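Local coordinates for putative cell invasion protein with MAC/Perforin domain (Bacteroides thetaiotaomicron VPI-5482, PDB 3KK7) that is of unproven function but, as a membrane-attack complex/perforin family protein of a human gut symbiont, may act in pore formation or cell invasion, at residues Glu352-Gln357 against Thr402-Lys407; Ile489-Asn494 against Cys500-Asp505. All blocks are in the same frame, centred on the assembly; numbering follows the deposited sequence.

Overall arrangement
Contact 1 comes first along the chain. Helix 353-363, in the MACPF part, is followed by strand 376-386 and strand 392-401, and the turn T402-G405 then returns to the helix, closing a loop with 44 residues between the two segments. Contact 2 opens only after contact 1 has closed: 489-494 and 500-505 pair as a local hairpin of the D3 domain, so the two are in series and neither nest nor cross. Their centres lie 14 Å apart and their nearest atoms about 4 Å, without touching. Strand 537-540 connects them, pairing with strand 499-504 while its residues Y539 and G540 meet N354. Contact 1 thus ties the MACPF part and the D2 domain together beside D3.

Contact 1 of 2, residues Glu352-Gln357 against Thr402-Lys407; sequences EENFKQ and TRQGDK
N354, in the first turn of helix 353-363, meets D406 just past the type I turn T402-G405, which lies between strands 392-401 and 407-411 in the D2 domain. The direct polar link is one hydrogen bond, from N354 ND2 to D406 OD2 at 3.1 Å and 158° at the hydrogen. It reaches the oxygen from above the carboxylate plane, although the oxygen lies near the amide plane of N354. With chi1 of 50°, CG of N354 sits between its backbone N and carbonyl carbon, which puts ND2 within bonding distance of both D406 OD2 and G540 O. A water donates to D406 OD2 at 2.7 Å and weakly to N354 O, adding a bridge to the helix backbone. D406 OD1 forms a salt bridge with R358, one turn after N354 on helix 353-363. An alanine in place of D406 would probably leave R358 without this charge partner and take from N354 ND2 one of these two acceptors. The turn is braced by D406 N bonding to T402 OG1 at 3.1 Å. The second patch is van der Waals contact: the F355 ring and Q404 amide planes lie 54° apart, with F355 CE1 3.7 Å from Q404 CD.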
loop_
_atom_site.group_PDB
_atom_site.type_symbol
_atom_site.label_atom_id
_atom_site.label_comp_id
_atom_site.label_asym_id
_atom_site.label_seq_id
_atom_site.Cartn_x
_atom_site.Cartn_y
_atom_site.Cartn_z
ATOM N N GLU A 352 -6.073 -12.202 -3.334
ATOM C CA GLU A 352 -4.971 -13.126 -3.139
ATOM C C GLU A 352 -4.331 -12.966 -1.759
ATOM O O GLU A 352 -3.673 -11.957 -1.468
ATOM C CB GLU A 352 -3.898 -12.905 -4.236
ATOM C CG GLU A 352 -4.378 -13.139 -5.687
ATOM C CD GLU A 352 -5.144 -11.968 -6.334
ATOM O OE1 GLU A 352 -5.317 -10.880 -5.728
ATOM O OE2 GLU A 352 -5.595 -12.149 -7.480
ATOM N N GLU A 353 -4.485 -13.993 -0.934
ATOM C CA GLU A 353 -3.872 -14.052 0.412
ATOM C C GLU A 353 -2.411 -13.605 0.459
ATOM O O GLU A 353 -2.017 -12.809 1.305
ATOM C CB GLU A 353 -3.937 -15.499 0.925
ATOM C CG GLU A 353 -4.391 -15.646 2.377
ATOM C CD GLU A 353 -5.738 -14.980 2.628
ATOM O OE1 GLU A 353 -6.752 -15.353 1.963
ATOM O OE2 GLU A 353 -5.744 -14.055 3.482
ATOM N N ASN A 354 -1.598 -14.153 -0.442
ATOM C CA ASN A 354 -0.166 -13.869 -0.456
ATOM C C ASN A 354 0.166 -12.456 -0.888
ATOM O O ASN A 354 1.136 -11.881 -0.385
ATOM C CB ASN A 354 0.639 -14.875 -1.295
ATOM C CG ASN A 354 0.059 -15.091 -2.687
ATOM O OD1 ASN A 354 -1.164 -15.065 -2.882
ATOM N ND2 ASN A 354 0.932 -15.358 -3.645
ATOM N N PHE A 355 -0.631 -11.881 -1.792
ATOM C CA PHE A 355 -0.389 -10.492 -2.189
ATOM C C PHE A 355 -0.809 -9.552 -1.072
ATOM O O PHE A 355 -0.154 -8.545 -0.796
ATOM C CB PHE A 355 -1.108 -10.120 -3.470
ATOM C CG PHE A 355 -0.722 -10.957 -4.671
ATOM C CD1 PHE A 355 0.372 -11.820 -4.644
ATOM C CD2 PHE A 355 -1.446 -10.830 -5.854
ATOM C CE1 PHE A 355 0.711 -12.548 -5.754
ATOM C CE2 PHE A 355 -1.110 -11.569 -6.982
ATOM C CZ PHE A 355 -0.042 -12.426 -6.940
ATOM N N LYS A 356 -1.903 -9.897 -0.418
ATOM C CA LYS A 356 -2.397 -9.119 0.691
ATOM C C LYS A 356 -1.315 -9.008 1.746
ATOM O O LYS A 356 -0.918 -7.916 2.128
ATOM C CB LYS A 356 -3.673 -9.765 1.260
ATOM C CG LYS A 356 -4.933 -9.539 0.384
ATOM C CD LYS A 356 -6.082 -10.443 0.790
ATOM C CE LYS A 356 -6.884 -9.919 1.956
ATOM N NZ LYS A 356 -7.830 -8.862 1.486
ATOM N N GLN A 357 -0.822 -10.158 2.175
ATOM C CA GLN A 357 0.214 -10.228 3.189
ATOM C C GLN A 357 1.498 -9.503 2.766
ATOM O O GLN A 357 2.086 -8.757 3.546
ATOM C CB GLN A 357 0.495 -11.699 3.499
ATOM C CG GLN A 357 1.384 -11.987 4.727
ATOM C CD GLN A 357 0.870 -11.304 5.970
ATOM O OE1 GLN A 357 -0.346 -11.110 6.122
ATOM N NE2 GLN A 357 1.787 -10.912 6.868
ATOM N N THR A 402 7.035 -18.942 -4.681
ATOM C CA THR A 402 6.401 -18.260 -5.806
ATOM C C THR A 402 7.338 -17.235 -6.421
ATOM O O THR A 402 8.407 -16.993 -5.903
ATOM C CB THR A 402 5.082 -17.564 -5.376
ATOM O OG1 THR A 402 5.365 -16.433 -4.532
ATOM C CG2 THR A 402 4.174 -18.546 -4.646
ATOM N N ARG A 403 6.914 -16.614 -7.510
ATOM C CA ARG A 403 7.672 -15.555 -8.152
ATOM C C ARG A 403 7.948 -14.380 -7.214
ATOM O O ARG A 403 8.999 -13.701 -7.291
ATOM C CB ARG A 403 6.898 -15.012 -9.348
ATOM C CG ARG A 403 6.770 -15.958 -10.532
ATOM C CD ARG A 403 6.229 -15.199 -11.744
ATOM N NE ARG A 403 4.841 -14.806 -11.544
ATOM C CZ ARG A 403 4.215 -13.802 -12.167
ATOM N NH1 ARG A 403 2.944 -13.549 -11.878
ATOM N NH2 ARG A 403 4.830 -13.044 -13.061
ATOM N N GLN A 404 6.977 -14.147 -6.338
ATOM C CA GLN A 404 6.976 -13.007 -5.435
ATOM C C GLN A 404 7.819 -13.354 -4.222
ATOM O O GLN A 404 8.139 -12.496 -3.411
ATOM C CB GLN A 404 5.535 -12.680 -5.028
ATOM C CG GLN A 404 4.562 -12.310 -6.181
ATOM C CD GLN A 404 4.031 -13.495 -7.036
ATOM O OE1 GLN A 404 4.076 -14.663 -6.626
ATOM N NE2 GLN A 404 3.536 -13.178 -8.238
ATOM N N GLY A 405 8.180 -14.630 -4.105
ATOM C CA GLY A 405 9.018 -15.108 -3.004
ATOM C C GLY A 405 8.231 -15.516 -1.768
ATOM O O GLY A 405 8.755 -15.518 -0.672
ATOM N N ASP A 406 6.972 -15.881 -1.955
ATOM C CA ASP A 406 6.134 -16.390 -0.878
ATOM C C ASP A 406 6.423 -17.876 -0.784
ATOM O O ASP A 406 6.764 -18.479 -1.785
ATOM C CB ASP A 406 4.652 -16.165 -1.210
ATOM C CG ASP A 406 4.370 -14.756 -1.679
ATOM O OD1 ASP A 406 4.703 -13.787 -0.936
ATOM O OD2 ASP A 406 3.818 -14.615 -2.793
ATOM N N LYS A 407 6.285 -18.454 0.407
ATOM C CA LYS A 407 6.492 -19.877 0.605
ATOM C C LYS A 407 5.155 -20.556 0.873
ATOM O O LYS A 407 4.539 -20.348 1.915
ATOM C CB LYS A 407 7.488 -20.136 1.753
ATOM C CG LYS A 407 8.732 -19.263 1.680
ATOM C CD LYS A 407 9.999 -19.921 2.201
ATOM C CE LYS A 407 11.232 -19.053 1.912
ATOM N NZ LYS A 407 12.338 -19.799 1.237
HETATM O O HOH W 1 3.002 -12.013 -2.524
#

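Contact 2 of 2, residues Ile489-Asn494 against Cys500-Asp505; sequences IWYIYN and CFAYYD
Strands 489-494 and 499-504 form an antiparallel beta hairpin, the central pair of a four-stranded mixed sheet in the D3 domain; the axes of segments 489-494 and 500-504 approach to 4.5 Å and run at 165°. Two hydrogen-bonded pairs define the register. W490 and Y503 exchange both backbone bonds, W490 N to Y503 O at 2.8 Å and Y503 N to W490 O. I492 and F501 do likewise, F501 N reaching I492 O at 2.8 Å although the angle at hydrogen is only 137°. On the face carrying W490, I492, F501 and Y503, the Y503 ring is the shared surface. Its chi1 of 62° sets CG between the backbone N and carbonyl carbon and turns the ring toward the neighbouring strand. W490 CB lies over one face of that ring, 4.1 Å from its centroid, a CH-pi contact, while I492 CD1 meets Y503 CE1 at 3.9 Å. The indole, which also makes a cation-pi contact with K481, runs alongside the Y503 side chain. At its edge, NE1 comes within 3.0 Å of D505 OD1, which lies in the ring plane, while the carboxylate itself stands nearly perpendicular to it. The other face carries I489, Y491, Y493, C500, A502 and Y504. There Y491 packs against helix 529-535, and I489 and A502 touch Y197 of helix 190-198. The methyl A502 CB approaches Y491 CD1 to 3.6 Å. C500 SG makes a sulfur-aromatic contact at the edge of the Y491 ring, 5.4 Å from its centroid.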
loop_
_atom_site.group_PDB
_atom_site.type_symbol
_atom_site.label_atom_id
_atom_site.label_comp_id
_atom_site.label_asym_id
_atom_site.label_seq_id
_atom_site.Cartn_x
_atom_site.Cartn_y
_atom_site.Cartn_z
ATOM N N ILE A 489 -8.342 -13.436 -15.268
ATOM C CA ILE A 489 -7.562 -14.216 -14.322
ATOM C C ILE A 489 -8.057 -15.649 -14.380
ATOM O O ILE A 489 -9.268 -15.903 -14.474
ATOM C CB ILE A 489 -7.672 -13.662 -12.886
ATOM C CG1 ILE A 489 -7.157 -12.211 -12.865
ATOM C CG2 ILE A 489 -6.899 -14.539 -11.913
ATOM C CD1 ILE A 489 -7.306 -11.514 -11.550
ATOM N N TRP A 490 -7.109 -16.578 -14.378
ATOM C CA TRP A 490 -7.417 -17.987 -14.266
ATOM C C TRP A 490 -7.425 -18.298 -12.790
ATOM O O TRP A 490 -6.561 -17.827 -12.056
ATOM C CB TRP A 490 -6.369 -18.849 -14.962
ATOM C CG TRP A 490 -6.581 -19.008 -16.439
ATOM C CD1 TRP A 490 -5.848 -18.433 -17.428
ATOM C CD2 TRP A 490 -7.572 -19.814 -17.089
ATOM N NE1 TRP A 490 -6.323 -18.819 -18.656
ATOM C CE2 TRP A 490 -7.382 -19.664 -18.483
ATOM C CE3 TRP A 490 -8.594 -20.657 -16.637
ATOM C CZ2 TRP A 490 -8.186 -20.312 -19.434
ATOM C CZ3 TRP A 490 -9.398 -21.312 -17.590
ATOM C CH2 TRP A 490 -9.186 -21.129 -18.967
ATOM N N TYR A 491 -8.432 -19.043 -12.356
ATOM C CA TYR A 491 -8.512 -19.518 -10.983
ATOM C C TYR A 491 -8.569 -21.038 -11.062
ATOM O O TYR A 491 -9.528 -21.609 -11.614
ATOM C CB TYR A 491 -9.739 -18.959 -10.268
ATOM C CG TYR A 491 -9.714 -17.480 -10.074
ATOM C CD1 TYR A 491 -9.062 -16.927 -8.986
ATOM C CD2 TYR A 491 -10.333 -16.623 -10.968
ATOM C CE1 TYR A 491 -9.021 -15.543 -8.781
ATOM C CE2 TYR A 491 -10.296 -15.233 -10.769
ATOM C CZ TYR A 491 -9.631 -14.714 -9.669
ATOM O OH TYR A 491 -9.567 -13.369 -9.436
ATOM N N ILE A 492 -7.493 -21.663 -10.575
ATOM C CA ILE A 492 -7.364 -23.113 -10.499
ATOM C C ILE A 492 -7.629 -23.497 -9.050
ATOM O O ILE A 492 -6.930 -23.047 -8.145
ATOM C CB ILE A 492 -5.984 -23.581 -10.969
ATOM C CG1 ILE A 492 -5.702 -22.963 -12.340
ATOM C CG2 ILE A 492 -5.930 -25.088 -11.050
ATOM C CD1 ILE A 492 -4.531 -23.583 -13.099
ATOM N N TYR A 493 -8.668 -24.298 -8.836
ATOM C CA TYR A 493 -9.180 -24.537 -7.497
ATOM C C TYR A 493 -9.390 -26.001 -7.246
ATOM O O TYR A 493 -9.733 -26.749 -8.155
ATOM C CB TYR A 493 -10.498 -23.782 -7.272
ATOM C CG TYR A 493 -11.674 -24.259 -8.100
ATOM C CD1 TYR A 493 -11.838 -23.832 -9.415
ATOM C CD2 TYR A 493 -12.647 -25.102 -7.549
ATOM C CE1 TYR A 493 -12.927 -24.235 -10.168
ATOM C CE2 TYR A 493 -13.743 -25.528 -8.297
ATOM C CZ TYR A 493 -13.875 -25.095 -9.608
ATOM O OH TYR A 493 -14.945 -25.520 -10.362
ATOM N N ASN A 494 -9.153 -26.384 -5.995
ATOM C CA ASN A 494 -9.341 -27.750 -5.517
ATOM C C ASN A 494 -10.589 -27.801 -4.634
ATOM O O ASN A 494 -10.542 -27.375 -3.474
ATOM C CB ASN A 494 -8.115 -28.190 -4.725
ATOM C CG ASN A 494 -8.171 -29.649 -4.320
ATOM O OD1 ASN A 494 -9.190 -30.139 -3.822
ATOM N ND2 ASN A 494 -7.065 -30.347 -4.520
ATOM N N CYS A 500 -6.750 -22.624 -3.867
ATOM C CA CYS A 500 -6.802 -22.139 -5.214
ATOM C C CYS A 500 -5.576 -21.290 -5.606
ATOM O O CYS A 500 -5.193 -20.359 -4.882
ATOM C CB CYS A 500 -8.080 -21.322 -5.383
ATOM S SG CYS A 500 -8.136 -20.298 -6.877
ATOM N N PHE A 501 -4.980 -21.616 -6.760
ATOM C CA PHE A 501 -3.894 -20.833 -7.334
ATOM C C PHE A 501 -4.469 -19.984 -8.446
ATOM O O PHE A 501 -5.147 -20.507 -9.341
ATOM C CB PHE A 501 -2.762 -21.702 -7.906
ATOM C CG PHE A 501 -2.180 -22.706 -6.937
ATOM C CD1 PHE A 501 -1.989 -22.404 -5.604
ATOM C CD2 PHE A 501 -1.787 -23.966 -7.385
ATOM C CE1 PHE A 501 -1.434 -23.347 -4.712
ATOM C CE2 PHE A 501 -1.241 -24.931 -6.501
ATOM C CZ PHE A 501 -1.064 -24.608 -5.167
ATOM N N ALA A 502 -4.187 -18.676 -8.404
ATOM C CA ALA A 502 -4.651 -17.735 -9.446
ATOM C C ALA A 502 -3.491 -17.162 -10.284
ATOM O O ALA A 502 -2.360 -17.122 -9.829
ATOM C CB ALA A 502 -5.466 -16.591 -8.803
ATOM N N TYR A 503 -3.782 -16.721 -11.505
ATOM C CA TYR A 503 -2.792 -16.003 -12.337
ATOM C C TYR A 503 -3.465 -15.313 -13.525
ATOM O O TYR A 503 -4.410 -15.862 -14.099
ATOM C CB TYR A 503 -1.623 -16.909 -12.823
ATOM C CG TYR A 503 -1.968 -18.096 -13.734
ATOM C CD1 TYR A 503 -2.099 -19.384 -13.226
ATOM C CD2 TYR A 503 -2.111 -17.932 -15.116
ATOM C CE1 TYR A 503 -2.408 -20.477 -14.078
ATOM C CE2 TYR A 503 -2.418 -19.000 -15.961
ATOM C CZ TYR A 503 -2.563 -20.262 -15.441
ATOM O OH TYR A 503 -2.863 -21.311 -16.286
ATOM N N TYR A 504 -2.982 -14.117 -13.876
ATOM C CA TYR A 504 -3.426 -13.424 -15.093
ATOM C C TYR A 504 -3.099 -14.270 -16.330
ATOM O O TYR A 504 -2.108 -14.985 -16.336
ATOM C CB TYR A 504 -2.794 -12.035 -15.202
ATOM C CG TYR A 504 -3.213 -11.321 -16.465
ATOM C CD1 TYR A 504 -4.447 -10.670 -16.554
ATOM C CD2 TYR A 504 -2.398 -11.350 -17.606
ATOM C CE1 TYR A 504 -4.845 -10.049 -17.746
ATOM C CE2 TYR A 504 -2.789 -10.730 -18.799
ATOM C CZ TYR A 504 -4.002 -10.091 -18.859
ATOM O OH TYR A 504 -4.357 -9.494 -20.039
ATOM N N ASP A 505 -3.945 -14.179 -17.359
ATOM C CA ASP A 505 -3.890 -15.073 -18.514
ATOM C C ASP A 505 -2.802 -14.706 -19.523
ATOM O O ASP A 505 -3.054 -14.125 -20.594
ATOM C CB ASP A 505 -5.253 -15.148 -19.217
ATOM C CG ASP A 505 -5.328 -16.270 -20.245
ATOM O OD1 ASP A 505 -4.448 -17.152 -20.237
ATOM O OD2 ASP A 505 -6.283 -16.301 -21.047
#